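Long-range contact in alpha-1,2-mannosidase (Trichoderma reesei, PDB 1HCU), which probably trims alpha-1,2-linked mannose residues from high-mannose N-glycans, as a calcium-dependent glycosyl hydrolase of family 47: residues Q299-F311 with G351-G365. Residues are numbered along the deposited sequence; the frame is centred on the assembly and turned at random.
Sequences QSTSPNSGHLASF and GPEGFAWVDSVTGAG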
ATOM      1  N   GLN A 299      20.860  16.049  -7.364  1.00 19.73           N
ATOM      2  CA  GLN A 299      20.043  17.248  -7.272  1.00 21.98           C
ATOM      3  C   GLN A 299      19.163  17.373  -8.518  1.00 21.86           C
ATOM      4  O   GLN A 299      18.479  18.369  -8.704  1.00 23.64           O
ATOM      5  CB  GLN A 299      20.935  18.484  -7.144  1.00 25.08           C
ATOM      6  CG  GLN A 299      22.190  18.263  -6.305  1.00 29.62           C
ATOM      7  CD  GLN A 299      21.871  17.777  -4.912  1.00 33.30           C
ATOM      8  OE1 GLN A 299      21.095  18.408  -4.187  1.00 36.28           O
ATOM      9  NE2 GLN A 299      22.468  16.655  -4.520  1.00 31.71           N
ATOM     10  N   SER A 300      19.178  16.360  -9.376  1.00 21.69           N
ATOM     11  CA  SER A 300      18.368  16.401 -10.591  1.00 21.05           C
ATOM     12  C   SER A 300      17.072  15.605 -10.413  1.00 20.87           C
ATOM     13  O   SER A 300      17.071  14.525  -9.812  1.00 19.37           O
ATOM     14  CB  SER A 300      19.153  15.830 -11.775  1.00 19.79           C
ATOM     15  OG  SER A 300      19.118  14.414 -11.768  1.00 22.16           O
ATOM     16  N   THR A 301      15.974  16.137 -10.945  1.00 18.72           N
ATOM     17  CA  THR A 301      14.677  15.472 -10.834  1.00 18.41           C
ATOM     18  C   THR A 301      14.109  15.134 -12.208  1.00 17.26           C
ATOM     19  O   THR A 301      14.407  15.800 -13.190  1.00 18.51           O
ATOM     20  CB  THR A 301      13.660  16.351 -10.064  1.00 17.24           C
ATOM     21  OG1 THR A 301      13.418  17.560 -10.792  1.00 14.52           O
ATOM     22  CG2 THR A 301      14.198  16.703  -8.675  1.00 17.99           C
ATOM     23  N   SER A 302      13.291  14.093 -12.274  1.00 16.43           N
ATOM     24  CA  SER A 302      12.711  13.672 -13.541  1.00 16.84           C
ATOM     25  C   SER A 302      11.183  13.725 -13.492  1.00 16.33           C
ATOM     26  O   SER A 302      10.565  13.102 -12.629  1.00 16.12           O
ATOM     27  CB  SER A 302      13.185  12.256 -13.867  1.00 16.08           C
ATOM     28  OG  SER A 302      12.598  11.799 -15.070  1.00 21.13           O
ATOM     29  N   PRO A 303      10.560  14.460 -14.430  1.00 16.43           N
ATOM     30  CA  PRO A 303       9.106  14.654 -14.562  1.00 18.05           C
ATOM     31  C   PRO A 303       8.275  13.396 -14.864  1.00 18.62           C
ATOM     32  O   PRO A 303       7.463  13.401 -15.788  1.00 18.92           O
ATOM     33  CB  PRO A 303       8.982  15.674 -15.706  1.00 18.95           C
ATOM     34  CG  PRO A 303      10.343  16.300 -15.809  1.00 19.24           C
ATOM     35  CD  PRO A 303      11.275  15.159 -15.510  1.00 16.72           C
ATOM     36  N   ASN A 304       8.482  12.330 -14.099  1.00 18.87           N
ATOM     37  CA  ASN A 304       7.731  11.092 -14.292  1.00 19.01           C
ATOM     38  C   ASN A 304       7.148  10.560 -12.978  1.00 17.02           C
ATOM     39  O   ASN A 304       7.746  10.715 -11.908  1.00 14.36           O
ATOM     40  CB  ASN A 304       8.598  10.011 -14.966  1.00 24.27           C
ATOM     41  CG  ASN A 304       9.911   9.749 -14.233  1.00 32.04           C
ATOM     42  OD1 ASN A 304      10.741   8.962 -14.695  1.00 36.51           O
ATOM     43  ND2 ASN A 304      10.108  10.407 -13.093  1.00 35.84           N
ATOM     44  N   SER A 305       5.973   9.946 -13.066  1.00 13.22           N
ATOM     45  CA  SER A 305       5.317   9.412 -11.885  1.00 13.42           C
ATOM     46  C   SER A 305       4.292   8.353 -12.284  1.00 12.96           C
ATOM     47  O   SER A 305       4.227   7.952 -13.442  1.00 13.48           O
ATOM     48  CB  SER A 305       4.658  10.553 -11.108  1.00 12.52           C
ATOM     49  OG  SER A 305       4.380  10.185  -9.772  1.00 12.29           O
ATOM     50  N   GLY A 306       3.491   7.888 -11.333  1.00 14.44           N
ATOM     51  CA  GLY A 306       2.516   6.866 -11.666  1.00 11.88           C
ATOM     52  C   GLY A 306       1.559   6.607 -10.533  1.00 10.99           C
ATOM     53  O   GLY A 306       1.581   7.298  -9.520  1.00 12.50           O
ATOM     54  N   HIS A 307       0.731   5.584 -10.697  1.00 11.86           N
ATOM     55  CA  HIS A 307      -0.270   5.241  -9.698  1.00 11.05           C
ATOM     56  C   HIS A 307       0.292   4.894  -8.313  1.00 12.18           C
ATOM     57  O   HIS A 307      -0.369   5.132  -7.303  1.00 12.24           O
ATOM     58  CB  HIS A 307      -1.128   4.098 -10.232  1.00 11.44           C
ATOM     59  CG  HIS A 307      -2.481   4.015  -9.604  1.00 12.81           C
ATOM     60  ND1 HIS A 307      -2.665   3.733  -8.267  1.00 12.22           N
ATOM     61  CD2 HIS A 307      -3.719   4.163 -10.132  1.00 13.01           C
ATOM     62  CE1 HIS A 307      -3.958   3.706  -8.001  1.00 12.47           C
ATOM     63  NE2 HIS A 307      -4.619   3.962  -9.114  1.00 13.99           N
ATOM     64  N   LEU A 308       1.500   4.341  -8.250  1.00 12.51           N
ATOM     65  CA  LEU A 308       2.082   3.988  -6.947  1.00 14.86           C
ATOM     66  C   LEU A 308       2.327   5.231  -6.100  1.00 14.77           C
ATOM     67  O   LEU A 308       2.039   5.241  -4.902  1.00 13.15           O
ATOM     68  CB  LEU A 308       3.405   3.216  -7.114  1.00 13.26           C
ATOM     69  CG  LEU A 308       3.344   1.777  -7.644  1.00 15.69           C
ATOM     70  CD1 LEU A 308       4.761   1.230  -7.813  1.00 14.41           C
ATOM     71  CD2 LEU A 308       2.545   0.900  -6.682  1.00 15.14           C
ATOM     72  N   ALA A 309       2.846   6.284  -6.727  1.00 14.85           N
ATOM     73  CA  ALA A 309       3.129   7.524  -6.003  1.00 15.93           C
ATOM     74  C   ALA A 309       1.874   8.277  -5.565  1.00 16.23           C
ATOM     75  O   ALA A 309       1.963   9.213  -4.773  1.00 15.72           O
ATOM     76  CB  ALA A 309       3.999   8.438  -6.848  1.00 13.92           C
ATOM     77  N   SER A 310       0.707   7.877  -6.059  1.00 14.77           N
ATOM     78  CA  SER A 310      -0.502   8.594  -5.683  1.00 15.44           C
ATOM     79  C   SER A 310      -0.903   8.377  -4.222  1.00 14.56           C
ATOM     80  O   SER A 310      -1.821   9.028  -3.727  1.00 15.90           O
ATOM     81  CB  SER A 310      -1.667   8.223  -6.608  1.00 13.97           C
ATOM     82  OG  SER A 310      -2.082   6.887  -6.404  1.00 17.15           O
ATOM     83  N   PHE A 311      -0.217   7.473  -3.531  1.00 12.08           N
ATOM     84  CA  PHE A 311      -0.524   7.194  -2.126  1.00 11.25           C
ATOM     85  C   PHE A 311       0.042   8.339  -1.279  1.00 11.59           C
ATOM     86  O   PHE A 311      -0.348   8.535  -0.130  1.00 10.43           O
ATOM     87  CB  PHE A 311       0.136   5.882  -1.682  1.00 10.22           C
ATOM     88  CG  PHE A 311       1.497   6.077  -1.065  1.00  8.50           C
ATOM     89  CD1 PHE A 311       1.648   6.102   0.317  1.00  9.11           C
ATOM     90  CD2 PHE A 311       2.609   6.330  -1.864  1.00  9.16           C
ATOM     91  CE1 PHE A 311       2.884   6.382   0.897  1.00  8.60           C
ATOM     92  CE2 PHE A 311       3.845   6.612  -1.300  1.00  8.56           C
ATOM     93  CZ  PHE A 311       3.984   6.639   0.085  1.00  9.97           C
ATOM     94  N   GLY A 351      -7.149   6.203 -13.692  1.00 15.81           N
ATOM     95  CA  GLY A 351      -5.777   6.681 -13.811  1.00 14.82           C
ATOM     96  C   GLY A 351      -4.785   5.695 -14.414  1.00 15.84           C
ATOM     97  O   GLY A 351      -4.921   4.489 -14.228  1.00 15.49           O
ATOM     98  N   PRO A 352      -3.768   6.184 -15.144  1.00 15.40           N
ATOM     99  CA  PRO A 352      -2.747   5.342 -15.777  1.00 16.22           C
ATOM    100  C   PRO A 352      -1.727   4.810 -14.775  1.00 16.05           C
ATOM    101  O   PRO A 352      -1.583   5.349 -13.684  1.00 15.46           O
ATOM    102  CB  PRO A 352      -2.114   6.282 -16.799  1.00 16.75           C
ATOM    103  CG  PRO A 352      -2.173   7.606 -16.098  1.00 17.04           C
ATOM    104  CD  PRO A 352      -3.562   7.606 -15.483  1.00 16.25           C
ATOM    105  N   GLU A 353      -1.031   3.746 -15.159  1.00 17.27           N
ATOM    106  CA  GLU A 353      -0.018   3.118 -14.315  1.00 18.08           C
ATOM    107  C   GLU A 353       1.204   4.022 -14.235  1.00 17.70           C
ATOM    108  O   GLU A 353       1.835   4.167 -13.183  1.00 17.85           O
ATOM    109  CB  GLU A 353       0.375   1.777 -14.921  1.00 19.85           C
ATOM    110  CG  GLU A 353       0.349   0.641 -13.945  1.00 24.85           C
ATOM    111  CD  GLU A 353       1.566   0.621 -13.084  1.00 25.32           C
ATOM    112  OE1 GLU A 353       2.634   0.981 -13.613  1.00 29.51           O
ATOM    113  OE2 GLU A 353       1.470   0.237 -11.906  1.00 24.28           O
ATOM    114  N   GLY A 354       1.524   4.627 -15.371  1.00 16.12           N
ATOM    115  CA  GLY A 354       2.647   5.531 -15.448  1.00 14.48           C
ATOM    116  C   GLY A 354       2.296   6.681 -16.370  1.00 13.96           C
ATOM    117  O   GLY A 354       1.657   6.470 -17.402  1.00 15.45           O
ATOM    118  N   PHE A 355       2.697   7.891 -15.991  1.00 11.66           N
ATOM    119  CA  PHE A 355       2.439   9.076 -16.794  1.00 12.48           C
ATOM    120  C   PHE A 355       3.585  10.065 -16.633  1.00 13.21           C
ATOM    121  O   PHE A 355       4.371   9.966 -15.689  1.00 12.62           O
ATOM    122  CB  PHE A 355       1.100   9.731 -16.400  1.00 13.38           C
ATOM    123  CG  PHE A 355       1.066  10.270 -14.990  1.00 13.87           C
ATOM    124  CD1 PHE A 355       1.470  11.572 -14.709  1.00 11.14           C
ATOM    125  CD2 PHE A 355       0.632   9.463 -13.940  1.00 15.48           C
ATOM    126  CE1 PHE A 355       1.439  12.067 -13.405  1.00 11.25           C
ATOM    127  CE2 PHE A 355       0.599   9.949 -12.631  1.00 14.96           C
ATOM    128  CZ  PHE A 355       1.003  11.253 -12.363  1.00 12.50           C
ATOM    129  N   ALA A 356       3.679  11.017 -17.557  1.00 12.31           N
ATOM    130  CA  ALA A 356       4.753  12.006 -17.508  1.00 12.87           C
ATOM    131  C   ALA A 356       4.313  13.395 -17.983  1.00 11.42           C
ATOM    132  O   ALA A 356       3.232  13.564 -18.540  1.00 10.52           O
ATOM    133  CB  ALA A 356       5.935  11.515 -18.340  1.00 11.72           C
ATOM    134  N   TRP A 357       5.160  14.389 -17.759  1.00 11.20           N
ATOM    135  CA  TRP A 357       4.824  15.745 -18.159  1.00 13.27           C
ATOM    136  C   TRP A 357       6.096  16.544 -18.401  1.00 14.01           C
ATOM    137  O   TRP A 357       7.195  15.991 -18.401  1.00 13.81           O
ATOM    138  CB  TRP A 357       3.972  16.405 -17.068  1.00 11.85           C
ATOM    139  CG  TRP A 357       4.666  16.502 -15.734  1.00 12.84           C
ATOM    140  CD1 TRP A 357       5.298  17.596 -15.218  1.00 11.05           C
ATOM    141  CD2 TRP A 357       4.840  15.450 -14.772  1.00 11.75           C
ATOM    142  NE1 TRP A 357       5.856  17.292 -13.999  1.00 11.24           N
ATOM    143  CE2 TRP A 357       5.590  15.983 -13.701  1.00 12.37           C
ATOM    144  CE3 TRP A 357       4.435  14.108 -14.711  1.00 13.12           C
ATOM    145  CZ2 TRP A 357       5.947  15.220 -12.581  1.00 12.57           C
ATOM    146  CZ3 TRP A 357       4.794  13.347 -13.591  1.00 11.78           C
ATOM    147  CH2 TRP A 357       5.540  13.907 -12.547  1.00  9.02           C
ATOM    148  N   VAL A 358       5.940  17.840 -18.635  1.00 14.61           N
ATOM    149  CA  VAL A 358       7.083  18.713 -18.846  1.00 13.46           C
ATOM    150  C   VAL A 358       7.144  19.621 -17.621  1.00 14.85           C
ATOM    151  O   VAL A 358       6.179  20.330 -17.323  1.00 14.85           O
ATOM    152  CB  VAL A 358       6.910  19.577 -20.113  1.00 13.35           C
ATOM    153  CG1 VAL A 358       8.138  20.445 -20.315  1.00 12.57           C
ATOM    154  CG2 VAL A 358       6.691  18.691 -21.337  1.00 12.29           C
ATOM    155  N   ASP A 359       8.258  19.583 -16.895  1.00 15.16           N
ATOM    156  CA  ASP A 359       8.406  20.422 -15.707  1.00 16.15           C
ATOM    157  C   ASP A 359       8.266  21.880 -16.130  1.00 17.41           C
ATOM    158  O   ASP A 359       9.020  22.350 -16.977  1.00 17.52           O
ATOM    159  CB  ASP A 359       9.776  20.208 -15.071  1.00 16.43           C
ATOM    160  CG  ASP A 359       9.923  20.939 -13.757  1.00 18.05           C
ATOM    161  OD1 ASP A 359       9.953  20.264 -12.702  1.00 20.41           O
ATOM    162  OD2 ASP A 359      10.002  22.188 -13.775  1.00 19.15           O
ATOM    163  N   SER A 360       7.317  22.599 -15.539  1.00 18.58           N
ATOM    164  CA  SER A 360       7.094  24.002 -15.901  1.00 22.81           C
ATOM    165  C   SER A 360       8.231  24.941 -15.532  1.00 24.52           C
ATOM    166  O   SER A 360       8.353  26.021 -16.103  1.00 26.83           O
ATOM    167  CB  SER A 360       5.813  24.530 -15.254  1.00 21.25           C
ATOM    168  OG  SER A 360       5.973  24.675 -13.854  1.00 24.07           O
ATOM    169  N   VAL A 361       9.060  24.538 -14.578  1.00 26.02           N
ATOM    170  CA  VAL A 361      10.157  25.384 -14.145  1.00 28.31           C
ATOM    171  C   VAL A 361      11.458  25.107 -14.879  1.00 30.01           C
ATOM    172  O   VAL A 361      11.962  25.962 -15.607  1.00 30.22           O
ATOM    173  CB  VAL A 361      10.401  25.239 -12.629  1.00 28.66           C
ATOM    174  CG1 VAL A 361      11.624  26.039 -12.210  1.00 28.91           C
ATOM    175  CG2 VAL A 361       9.173  25.718 -11.866  1.00 27.93           C
ATOM    176  N   THR A 362      12.008  23.913 -14.695  1.00 30.82           N
ATOM    177  CA  THR A 362      13.260  23.573 -15.348  1.00 30.79           C
ATOM    178  C   THR A 362      13.129  23.217 -16.819  1.00 28.97           C
ATOM    179  O   THR A 362      14.128  22.978 -17.487  1.00 28.60           O
ATOM    180  CB  THR A 362      13.952  22.399 -14.664  1.00 31.77           C
ATOM    181  OG1 THR A 362      15.074  21.996 -15.461  1.00 40.13           O
ATOM    182  CG2 THR A 362      13.004  21.225 -14.523  1.00 32.74           C
ATOM    183  N   GLY A 363      11.903  23.181 -17.328  1.00 28.72           N
ATOM    184  CA  GLY A 363      11.713  22.826 -18.723  1.00 27.81           C
ATOM    185  C   GLY A 363      12.053  21.365 -18.974  1.00 28.35           C
ATOM    186  O   GLY A 363      11.926  20.875 -20.097  1.00 26.14           O
ATOM    187  N   ALA A 364      12.474  20.664 -17.922  1.00 29.41           N
ATOM    188  CA  ALA A 364      12.837  19.251 -18.029  1.00 31.16           C
ATOM    189  C   ALA A 364      11.656  18.395 -18.466  1.00 31.84           C
ATOM    190  O   ALA A 364      10.527  18.871 -18.590  1.00 30.98           O
ATOM    191  CB  ALA A 364      13.369  18.739 -16.696  1.00 30.84           C
ATOM    192  N   GLY A 365      11.923  17.117 -18.681  1.00 32.58           N
ATOM    193  CA  GLY A 365      10.870  16.226 -19.105  1.00 33.70           C
ATOM    194  C   GLY A 365      10.953  16.084 -20.601  1.00 34.70           C
ATOM    195  O   GLY A 365      11.576  16.900 -21.282  1.00 35.87           O
TER
HETATM  196  O   HOH W   1      11.330  17.532 -12.873  1.00 30.41           O
HETATM  197  O   HOH W   2       2.915   3.236 -10.323  1.00 27.90           O
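One face of the W357 indole lies against the inverse gamma turn centred on P303. P303 O sits 3.2 Å above the ring plane, and P303 CB makes a CH-pi contact with the five-membered ring, 4.0 Å from its centroid. S305 CB meets the edge of the indole in plane, with W357 CZ3 at 3.7 Å. The W357 CG is set between backbone N and carbonyl carbon (chi1 61°), which lays the indole over P303 and the peptide to N304. Its NE1 is hydrogen-bonded to S282 OG. The F355 ring takes S305 O over one face; F292 packs against F355 edge-to-face. At the H307 ring, P352 O and G351 O lie at the edge, near the ring plane. S305 OG is hydrogen-bonded to Y339 OH.

The segments meet as a short antiparallel pair, 304-306 with 354-356. Strand 354-356 lies between 300-306 and 382-383. Helices 312-323 and 326-344 of the family 47 (alpha/alpha)7 barrel join the two segments. S305 and F355 form a hydrogen-bonded pair: S305 N to F355 O is 3.1 Å and F355 N to S305 O is 3.0 Å. W357 N donates to P303 O. On the other side of strand 354-356, E353 and G354 form a classic beta bulge opposite A385.

At this end of the strand pair lies the predicted active site, with E353 in the bulge and the H307 side chain close to E393. H307 N donates to E353 O from above the carbonyl plane, at 3.1 Å, and water 2 links that oxygen to L308 N. E353 is one of two predicted proton donors, with E100; its OE2 forms a salt bridge with R391. H307 NE2 is hydrogen-bonded to Y343 OH. At the far end, P303 CG packs on G365 CA (3.3 Å) and on the CB of A364.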